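Local coordinates for protein extracellular ligand-binding receptor (Desulfohalobium retbaense DSM 5692, PDB 5ERE) that probably acts as an extracellular sensor, holding ketoleucine in a leucine-binding-protein-like domain and cytosine in a separate Cache-type (tandem PAS) sensor region, at residues M343-L354 and I367-N375; Y379-I390 and Y398-S407. All blocks are in the same frame, centred on the assembly; numbering follows the deposited sequence.

Contact 1: M343-L354 and I367-N375; sequences MDRSVAAAAEQL and ILETLFNEN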
loop_
_atom_site.group_PDB
_atom_site.type_symbol
_atom_site.label_atom_id
_atom_site.label_comp_id
_atom_site.label_asym_id
_atom_site.label_seq_id
_atom_site.Cartn_x
_atom_site.Cartn_y
_atom_site.Cartn_z
HETATM N N MSE A 343 3.471 14.538 21.314
HETATM C CA MSE A 343 2.705 15.718 21.658
HETATM C C MSE A 343 2.672 15.956 23.134
HETATM O O MSE A 343 2.931 17.062 23.608
HETATM C CB MSE A 343 1.251 15.612 21.170
HETATM C CG MSE A 343 1.032 15.889 19.728
HETATM SE SE MSE A 343 -0.839 15.380 19.257
HETATM C CE MSE A 343 -1.562 16.163 20.649
ATOM N N ASP A 344 2.329 14.909 23.887
ATOM C CA ASP A 344 2.280 15.016 25.341
ATOM C C ASP A 344 3.601 15.545 25.947
ATOM O O ASP A 344 3.608 16.455 26.793
ATOM C CB ASP A 344 1.936 13.643 25.928
ATOM C CG ASP A 344 1.505 13.720 27.354
ATOM O OD1 ASP A 344 0.634 14.558 27.672
ATOM O OD2 ASP A 344 2.044 12.931 28.153
ATOM N N ARG A 345 4.721 14.983 25.521
ATOM C CA ARG A 345 6.023 15.486 25.978
ATOM C C ARG A 345 6.275 16.956 25.617
ATOM O O ARG A 345 6.834 17.737 26.418
ATOM C CB ARG A 345 7.144 14.656 25.385
ATOM C CG ARG A 345 7.602 13.527 26.249
ATOM C CD ARG A 345 8.904 12.973 25.702
ATOM N NE ARG A 345 8.669 11.987 24.649
ATOM C CZ ARG A 345 8.740 12.220 23.338
ATOM N NH1 ARG A 345 9.056 13.426 22.858
ATOM N NH2 ARG A 345 8.495 11.222 22.493
ATOM N N SER A 346 5.905 17.339 24.407
ATOM C CA SER A 346 6.179 18.717 23.964
ATOM C C SER A 346 5.322 19.691 24.754
ATOM O O SER A 346 5.762 20.759 25.118
ATOM C CB SER A 346 5.923 18.891 22.469
ATOM O OG SER A 346 4.517 18.825 22.188
ATOM N N VAL A 347 4.074 19.327 25.007
ATOM C CA VAL A 347 3.169 20.194 25.756
ATOM C C VAL A 347 3.562 20.243 27.227
ATOM O O VAL A 347 3.436 21.278 27.865
ATOM C CB VAL A 347 1.668 19.717 25.617
ATOM C CG1 VAL A 347 0.753 20.560 26.435
ATOM C CG2 VAL A 347 1.240 19.800 24.175
ATOM N N ALA A 348 4.018 19.124 27.777
ATOM C CA ALA A 348 4.469 19.111 29.164
ATOM C C ALA A 348 5.677 20.036 29.315
ATOM O O ALA A 348 5.760 20.816 30.259
ATOM C CB ALA A 348 4.819 17.717 29.599
ATOM N N ALA A 349 6.614 19.942 28.376
ATOM C CA ALA A 349 7.775 20.838 28.366
ATOM C C ALA A 349 7.340 22.289 28.252
ATOM O O ALA A 349 7.908 23.159 28.908
ATOM C CB ALA A 349 8.721 20.500 27.215
ATOM N N ALA A 350 6.329 22.564 27.428
ATOM C CA ALA A 350 5.919 23.945 27.237
ATOM C C ALA A 350 5.296 24.486 28.512
ATOM O O ALA A 350 5.475 25.661 28.853
ATOM C CB ALA A 350 4.962 24.091 26.032
ATOM N N ALA A 351 4.619 23.625 29.265
ATOM C CA ALA A 351 4.002 24.085 30.494
ATOM C C ALA A 351 5.081 24.440 31.503
ATOM O O ALA A 351 4.934 25.385 32.261
ATOM C CB ALA A 351 3.064 23.029 31.056
ATOM N N GLU A 352 6.163 23.681 31.496
ATOM C CA GLU A 352 7.263 23.913 32.421
ATOM C C GLU A 352 7.810 25.296 32.151
ATOM O O GLU A 352 8.003 26.074 33.071
ATOM C CB GLU A 352 8.351 22.846 32.278
ATOM N N GLN A 353 7.986 25.616 30.876
ATOM C CA GLN A 353 8.517 26.915 30.469
ATOM C C GLN A 353 7.561 28.076 30.786
ATOM O O GLN A 353 7.996 29.157 31.175
ATOM C CB GLN A 353 8.825 26.915 28.976
ATOM C CG GLN A 353 9.940 25.995 28.549
ATOM C CD GLN A 353 9.974 25.827 27.032
ATOM O OE1 GLN A 353 10.000 26.806 26.291
ATOM N NE2 GLN A 353 9.934 24.579 26.569
ATOM N N LEU A 354 6.258 27.861 30.650
ATOM C CA LEU A 354 5.322 28.965 30.829
ATOM C C LEU A 354 5.204 29.370 32.298
ATOM O O LEU A 354 4.606 30.404 32.631
ATOM C CB LEU A 354 3.962 28.605 30.264
ATOM C CG LEU A 354 3.889 28.576 28.738
ATOM C CD1 LEU A 354 2.732 27.659 28.322
ATOM C CD2 LEU A 354 3.725 30.000 28.171
ATOM N N ILE A 367 7.111 30.588 23.241
ATOM C CA ILE A 367 6.930 29.207 23.663
ATOM C C ILE A 367 5.879 28.575 22.746
ATOM O O ILE A 367 6.102 27.499 22.182
ATOM C CB ILE A 367 6.558 29.166 25.147
ATOM C CG1 ILE A 367 7.799 29.609 25.955
ATOM C CG2 ILE A 367 6.084 27.785 25.581
ATOM C CD1 ILE A 367 7.529 29.982 27.413
ATOM N N LEU A 368 4.782 29.288 22.528
ATOM C CA LEU A 368 3.697 28.797 21.679
ATOM C C LEU A 368 4.141 28.592 20.239
ATOM O O LEU A 368 3.831 27.565 19.634
ATOM C CB LEU A 368 2.493 29.752 21.730
ATOM C CG LEU A 368 1.613 29.699 23.005
ATOM C CD1 LEU A 368 0.446 30.655 22.880
ATOM C CD2 LEU A 368 1.095 28.275 23.336
ATOM N N GLU A 369 4.902 29.545 19.691
ATOM C CA GLU A 369 5.335 29.447 18.320
ATOM C C GLU A 369 6.208 28.245 18.088
ATOM O O GLU A 369 6.157 27.628 17.033
ATOM C CB GLU A 369 6.102 30.723 17.924
ATOM C CG GLU A 369 5.200 31.914 17.827
ATOM C CD GLU A 369 4.443 31.934 16.551
ATOM O OE1 GLU A 369 4.718 31.047 15.730
ATOM O OE2 GLU A 369 3.626 32.862 16.328
ATOM N N THR A 370 7.080 27.977 19.043
ATOM C CA THR A 370 7.966 26.806 18.992
ATOM C C THR A 370 7.134 25.487 19.164
ATOM O O THR A 370 7.282 24.538 18.409
ATOM C CB THR A 370 9.042 26.914 20.090
ATOM O OG1 THR A 370 9.882 28.048 19.828
ATOM C CG2 THR A 370 9.912 25.661 20.188
ATOM N N LEU A 371 6.253 25.469 20.143
ATOM C CA LEU A 371 5.396 24.281 20.401
ATOM C C LEU A 371 4.646 23.834 19.138
ATOM O O LEU A 371 4.569 22.646 18.802
ATOM C CB LEU A 371 4.400 24.594 21.518
ATOM C CG LEU A 371 3.437 23.444 21.889
ATOM C CD1 LEU A 371 4.182 22.237 22.431
ATOM C CD2 LEU A 371 2.464 23.960 22.891
ATOM N N PHE A 372 4.147 24.808 18.395
ATOM C CA PHE A 372 3.483 24.525 17.146
ATOM C C PHE A 372 4.440 23.896 16.109
ATOM O O PHE A 372 4.085 22.893 15.439
ATOM C CB PHE A 372 2.819 25.808 16.651
ATOM C CG PHE A 372 2.114 25.641 15.357
ATOM C CD1 PHE A 372 0.900 24.979 15.300
ATOM C CD2 PHE A 372 2.654 26.143 14.187
ATOM C CE1 PHE A 372 0.293 24.771 14.112
ATOM C CE2 PHE A 372 2.004 25.972 12.974
ATOM C CZ PHE A 372 0.838 25.296 12.927
ATOM N N ASN A 373 5.664 24.410 15.996
ATOM C CA ASN A 373 6.640 23.818 15.086
ATOM C C ASN A 373 7.025 22.382 15.497
ATOM O O ASN A 373 7.369 21.567 14.645
ATOM C CB ASN A 373 7.921 24.673 15.020
ATOM C CG ASN A 373 7.811 25.842 14.077
ATOM O OD1 ASN A 373 6.752 26.116 13.505
ATOM N ND2 ASN A 373 8.904 26.568 13.930
ATOM N N GLU A 374 6.978 22.109 16.799
ATOM C CA GLU A 374 7.281 20.779 17.361
ATOM C C GLU A 374 6.160 19.770 17.132
ATOM O O GLU A 374 6.335 18.575 17.350
ATOM C CB GLU A 374 7.543 20.892 18.868
ATOM C CG GLU A 374 8.978 21.459 19.168
ATOM C CD GLU A 374 9.220 21.789 20.641
ATOM O OE1 GLU A 374 8.246 22.031 21.401
ATOM O OE2 GLU A 374 10.404 21.804 21.036
ATOM N N ASN A 375 5.011 20.252 16.685
ATOM C CA ASN A 375 3.835 19.377 16.523
ATOM C C ASN A 375 3.299 19.413 15.106
ATOM O O ASN A 375 2.475 20.248 14.741
ATOM C CB ASN A 375 2.774 19.767 17.549
ATOM C CG ASN A 375 3.111 19.230 18.932
ATOM O OD1 ASN A 375 3.029 18.033 19.144
ATOM N ND2 ASN A 375 3.565 20.093 19.848
HETATM O O HOH W 1 7.727 22.156 23.925
#
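Ser346 faces Leu371 and Ala350 faces Ile367 where two helices run antiparallel, their axes 10.0 Å apart at closest approach and their directions 170° apart. The polar end of the interface is gathered by Asn375, just past the end of its helix. Its ND2 gives one hydrogen bond across to Ser346 OG (2.8 Å), nearly straight at 167° and almost in the amide plane, and a second back to Leu371 O (2.9 Å), tilted from that plane. Ser346 OG in turn donates to Met343 O, a carbonyl that also takes the helical bond from Val347 N. This is possible because OG sits between the backbone N and the carbonyl carbon (chi1 70°), close to the turn before it. The other amide atom, Asn375 OD1, rests against CG of Met343 (a selenomethionine) at 3.0 Å. With an alanine at Asn375, Ser346 OG would probably lose its N-H donor across the contact and a gap open beside Met343. A water donates to both Ser346 O and Glu374 OE1, a second polar bridge. Further along, the contact is mostly aliphatic: Leu371 lays CD1 against Ser346 OG and Val347 and sends CD2 to Ala350 CB (4.0 Å), while Ile367 CG2 meets Ala350 CB at 3.9 Å. Ile367 CD1 touches both Gln353 CB and Leu354 CD2, and the side chains of Gln353 and Leu354 each run past Ile367 in the opposite direction. The pair is a helical hairpin laid on the antiparallel sheet of the sensor region: Val347 and Asn375 pack on Val455 and Leu354 on Val453 of strand 449-457, Met343 reaches Leu438 of strand 434-443, and Leu368 touches Asn392 of strand 390-394.

Contact 2: Y379-I390 and Y398-S407; sequences YNCVTVDATGTI and YSSVIGEDIS. With CYT (6-aminopyrimidin-2(1H)-one), chain C.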
loop_
_atom_site.group_PDB
_atom_site.type_symbol
_atom_site.label_atom_id
_atom_site.label_comp_id
_atom_site.label_asym_id
_atom_site.label_seq_id
_atom_site.Cartn_x
_atom_site.Cartn_y
_atom_site.Cartn_z
ATOM N N TYR A 379 -3.055 22.010 14.637
ATOM C CA TYR A 379 -3.744 23.055 13.948
ATOM C C TYR A 379 -3.361 24.386 14.593
ATOM O O TYR A 379 -3.065 25.347 13.902
ATOM C CB TYR A 379 -5.244 22.818 14.033
ATOM C CG TYR A 379 -6.044 23.863 13.326
ATOM C CD1 TYR A 379 -6.254 23.782 11.963
ATOM C CD2 TYR A 379 -6.585 24.931 14.014
ATOM C CE1 TYR A 379 -7.016 24.714 11.302
ATOM C CE2 TYR A 379 -7.349 25.889 13.350
ATOM C CZ TYR A 379 -7.564 25.760 11.997
ATOM O OH TYR A 379 -8.304 26.699 11.336
ATOM N N ASN A 380 -3.390 24.437 15.928
ATOM C CA ASN A 380 -2.759 25.546 16.638
ATOM C C ASN A 380 -2.483 25.226 18.099
ATOM O O ASN A 380 -2.785 24.134 18.583
ATOM C CB ASN A 380 -3.582 26.841 16.519
ATOM C CG ASN A 380 -4.946 26.785 17.206
ATOM O OD1 ASN A 380 -5.176 26.031 18.131
ATOM N ND2 ASN A 380 -5.845 27.646 16.763
ATOM N N CYS A 381 -1.907 26.202 18.787
ATOM C CA CYS A 381 -1.561 26.102 20.193
ATOM C C CYS A 381 -2.037 27.337 20.926
ATOM O O CYS A 381 -1.888 28.466 20.442
ATOM C CB CYS A 381 -0.036 25.931 20.385
ATOM S SG CYS A 381 0.724 24.553 19.503
ATOM N N VAL A 382 -2.612 27.126 22.099
ATOM C CA VAL A 382 -3.097 28.226 22.904
ATOM C C VAL A 382 -2.692 28.103 24.352
ATOM O O VAL A 382 -2.333 27.012 24.851
ATOM C CB VAL A 382 -4.621 28.350 22.847
ATOM C CG1 VAL A 382 -5.099 28.546 21.428
ATOM C CG2 VAL A 382 -5.291 27.122 23.477
ATOM N N THR A 383 -2.765 29.234 25.035
ATOM C CA THR A 383 -2.781 29.241 26.480
ATOM C C THR A 383 -4.153 29.707 26.893
ATOM O O THR A 383 -4.806 30.452 26.161
ATOM C CB THR A 383 -1.689 30.136 27.089
ATOM O OG1 THR A 383 -1.786 31.462 26.559
ATOM C CG2 THR A 383 -0.335 29.541 26.793
ATOM N N VAL A 384 -4.561 29.229 28.069
ATOM C CA VAL A 384 -5.903 29.379 28.628
ATOM C C VAL A 384 -5.765 29.706 30.117
ATOM O O VAL A 384 -5.131 28.947 30.853
ATOM C CB VAL A 384 -6.738 28.080 28.468
ATOM C CG1 VAL A 384 -8.155 28.265 29.012
ATOM C CG2 VAL A 384 -6.779 27.641 27.014
ATOM N N ASP A 385 -6.348 30.814 30.568
ATOM C CA ASP A 385 -6.169 31.238 31.963
ATOM C C ASP A 385 -7.070 30.496 32.966
ATOM O O ASP A 385 -7.915 29.659 32.597
ATOM C CB ASP A 385 -6.376 32.766 32.104
ATOM C CG ASP A 385 -7.814 33.227 31.836
ATOM O OD1 ASP A 385 -8.773 32.427 31.949
ATOM O OD2 ASP A 385 -7.986 34.432 31.525
ATOM N N ALA A 386 -6.886 30.828 34.240
ATOM C CA ALA A 386 -7.561 30.130 35.337
ATOM C C ALA A 386 -9.093 30.217 35.222
ATOM O O ALA A 386 -9.806 29.471 35.889
ATOM C CB ALA A 386 -7.071 30.690 36.680
ATOM N N THR A 387 -9.590 31.096 34.344
ATOM C CA THR A 387 -11.030 31.267 34.109
ATOM C C THR A 387 -11.549 30.461 32.912
ATOM O O THR A 387 -12.747 30.374 32.685
ATOM C CB THR A 387 -11.389 32.759 33.879
ATOM O OG1 THR A 387 -11.170 33.120 32.504
ATOM C CG2 THR A 387 -10.544 33.656 34.768
ATOM N N GLY A 388 -10.652 29.853 32.150
ATOM C CA GLY A 388 -11.068 29.072 31.002
ATOM C C GLY A 388 -11.177 29.945 29.759
ATOM O O GLY A 388 -11.870 29.601 28.803
ATOM N N THR A 389 -10.471 31.073 29.770
ATOM C CA THR A 389 -10.447 31.982 28.616
ATOM C C THR A 389 -9.129 31.850 27.843
ATOM O O THR A 389 -8.054 31.889 28.428
ATOM C CB THR A 389 -10.633 33.448 29.045
ATOM O OG1 THR A 389 -11.821 33.579 29.831
ATOM C CG2 THR A 389 -10.745 34.363 27.803
ATOM N N ILE A 390 -9.216 31.672 26.531
ATOM C CA ILE A 390 -8.035 31.660 25.692
ATOM C C ILE A 390 -7.411 33.049 25.698
ATOM O O ILE A 390 -8.088 34.026 25.380
ATOM C CB ILE A 390 -8.358 31.239 24.252
ATOM C CG1 ILE A 390 -8.934 29.813 24.245
ATOM C CG2 ILE A 390 -7.103 31.300 23.407
ATOM C CD1 ILE A 390 -9.354 29.314 22.882
ATOM N N TYR A 398 -4.696 32.966 13.933
ATOM C CA TYR A 398 -5.921 32.554 14.621
ATOM C C TYR A 398 -6.206 33.441 15.825
ATOM O O TYR A 398 -6.922 33.052 16.717
ATOM C CB TYR A 398 -5.826 31.090 15.054
ATOM C CG TYR A 398 -5.583 30.173 13.889
ATOM C CD1 TYR A 398 -6.486 30.095 12.823
ATOM C CD2 TYR A 398 -4.449 29.396 13.834
ATOM C CE1 TYR A 398 -6.248 29.257 11.753
ATOM C CE2 TYR A 398 -4.197 28.571 12.763
ATOM C CZ TYR A 398 -5.092 28.479 11.739
ATOM O OH TYR A 398 -4.773 27.628 10.700
ATOM N N SER A 399 -5.650 34.642 15.826
ATOM C CA SER A 399 -5.812 35.608 16.914
ATOM C C SER A 399 -7.236 35.900 17.319
ATOM O O SER A 399 -7.493 36.331 18.441
ATOM C CB SER A 399 -5.130 36.944 16.511
ATOM O OG SER A 399 -3.736 36.832 16.723
ATOM N N SER A 400 -8.172 35.680 16.415
ATOM C CA SER A 400 -9.575 35.878 16.737
ATOM C C SER A 400 -10.084 34.955 17.866
ATOM O O SER A 400 -11.045 35.284 18.548
ATOM C CB SER A 400 -10.407 35.683 15.483
ATOM O OG SER A 400 -10.349 34.353 15.037
ATOM N N VAL A 401 -9.434 33.818 18.091
ATOM C CA VAL A 401 -9.905 32.934 19.163
ATOM C C VAL A 401 -9.521 33.514 20.527
ATOM O O VAL A 401 -10.051 33.098 21.534
ATOM C CB VAL A 401 -9.359 31.487 19.005
ATOM C CG1 VAL A 401 -9.651 30.994 17.603
ATOM C CG2 VAL A 401 -7.856 31.417 19.294
ATOM N N ILE A 402 -8.627 34.498 20.569
ATOM C CA ILE A 402 -8.259 35.071 21.864
ATOM C C ILE A 402 -9.480 35.738 22.466
ATOM O O ILE A 402 -10.244 36.399 21.774
ATOM C CB ILE A 402 -7.099 36.068 21.759
ATOM C CG1 ILE A 402 -5.784 35.318 21.483
ATOM C CG2 ILE A 402 -6.975 36.877 23.043
ATOM C CD1 ILE A 402 -4.647 36.200 21.004
ATOM N N GLY A 403 -9.686 35.497 23.756
ATOM C CA GLY A 403 -10.870 35.973 24.447
ATOM C C GLY A 403 -12.024 34.988 24.470
ATOM O O GLY A 403 -13.001 35.176 25.194
ATOM N N GLU A 404 -11.946 33.938 23.670
ATOM C CA GLU A 404 -13.003 32.938 23.682
ATOM C C GLU A 404 -13.083 32.174 25.020
ATOM O O GLU A 404 -12.070 31.716 25.554
ATOM C CB GLU A 404 -12.812 31.969 22.518
ATOM C CG GLU A 404 -13.226 32.549 21.160
ATOM C CD GLU A 404 -14.711 32.392 20.868
ATOM O OE1 GLU A 404 -15.449 31.874 21.735
ATOM O OE2 GLU A 404 -15.138 32.781 19.766
ATOM N N ASP A 405 -14.303 32.068 25.549
ATOM C CA ASP A 405 -14.600 31.318 26.783
ATOM C C ASP A 405 -14.815 29.851 26.447
ATOM O O ASP A 405 -15.809 29.510 25.808
ATOM C CB ASP A 405 -15.848 31.904 27.475
ATOM C CG ASP A 405 -16.301 31.128 28.724
ATOM O OD1 ASP A 405 -15.605 30.216 29.250
ATOM O OD2 ASP A 405 -17.399 31.468 29.204
ATOM N N ILE A 406 -13.879 28.995 26.858
ATOM C CA ILE A 406 -14.001 27.544 26.640
ATOM C C ILE A 406 -14.097 26.812 27.990
ATOM O O ILE A 406 -13.738 25.629 28.102
ATOM C CB ILE A 406 -12.803 27.012 25.795
ATOM C CG1 ILE A 406 -11.481 27.178 26.559
ATOM C CG2 ILE A 406 -12.730 27.773 24.437
ATOM C CD1 ILE A 406 -10.308 26.516 25.905
ATOM N N SER A 407 -14.574 27.524 29.013
ATOM C CA SER A 407 -14.644 26.981 30.375
ATOM C C SER A 407 -15.667 25.831 30.504
ATOM O O SER A 407 -15.635 25.089 31.482
ATOM C CB SER A 407 -14.987 28.081 31.389
ATOM O OG SER A 407 -16.289 28.585 31.186
HETATM N N3 CYT C . -9.690 25.495 20.851
HETATM C C4 CYT C . -8.441 25.324 21.283
HETATM N N1 CYT C . -10.507 24.442 22.826
HETATM C C2 CYT C . -10.750 25.067 21.596
HETATM O O2 CYT C . -11.929 25.186 21.190
HETATM N N4 CYT C . -7.430 25.787 20.495
HETATM C C5 CYT C . -8.167 24.686 22.543
HETATM C C6 CYT C . -9.213 24.266 23.274
HETATM O O HOH W 2 -2.858 25.809 11.330
HETATM O O HOH W 3 -6.511 27.085 8.684
#
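Tyr379 and Tyr398 form an offset stack at one end of a Cache/PAS-like sensor fold, where strand 380-385 and the loop 398-407 contribute Asn380, Val382 and Ile406 to the cytosine pocket. The ring centroids are 4.7 Å apart and the planes 29° from parallel. Tyr379 CE2 lies over one face of the Tyr398 ring, and a water links the two hydroxyls. A second water donates to Tyr379 O and also binds Tyr398 OH. Beside the stack, Asn380 CB and ND2 lie against Tyr398 CD2; ND2 is hydrogen-bonded to Glu431, while OD1 comes 3.3 Å from cytosine N4. At the other end the backbones join at a single bridge, Thr389 with Asp405. Gly388 O accepts from Ile406 N, Ile390 N donates to Glu404 O, and Gly403 N closes on Ile390 O (2.7 Å). Gly388, ending a type I turn, has a positive phi that suits glycine, and a CB there would strike Ser407 CB. Ile406 can be followed outward from this bridge. Its CB stands 4.1 Å from Gly388 O, and CG1, placed between the backbone N and the carbonyl carbon (chi1 64°), comes nearer the same oxygen. CG2 branches off to Ile390 CD1. The chain then extends (chi2 172°) to CD1, which touches Val384 CG2 and Ile390 CG1 and also meets the ligand at C6 (3.6 Å) and N1. The apolar tip thus packs against the pyrimidine while the backbone N bonds to Gly388 O. Two Asx turns lie at this same end: Asp385 OD1 takes Thr387 N, Thr387 OG1 and Thr389 N, and Asp405 OD1 takes Ser407 N and, through its syn lone pair, Ser407 OG at 2.6 Å.

Contact 1 and contact 2 follow one another along the chain, helix 362-374 being followed, after a short connection, by strand 378-385, and their centres lie 16 Å apart. They meet on the helix-facing side of that strand: Leu371 CG is 3.8 Å from Cys381 SG, Phe372 CE1 is 3.4 Å from Tyr379 O, and Leu354 CD1 packs on Thr383 CG2 at 3.9 Å. Asn380 and Val382 of the same strand instead approach the bound cytosine, so the strand separates the helical hairpin from the pocket. Contact 2 supplies part of the pocket wall; Glu431, Gln409 and Val430, outside both contacts, hydrogen-bond the ligand. Contact 1 stays behind it: the side chain of Leu371 is about 10 Å from the bound CYT.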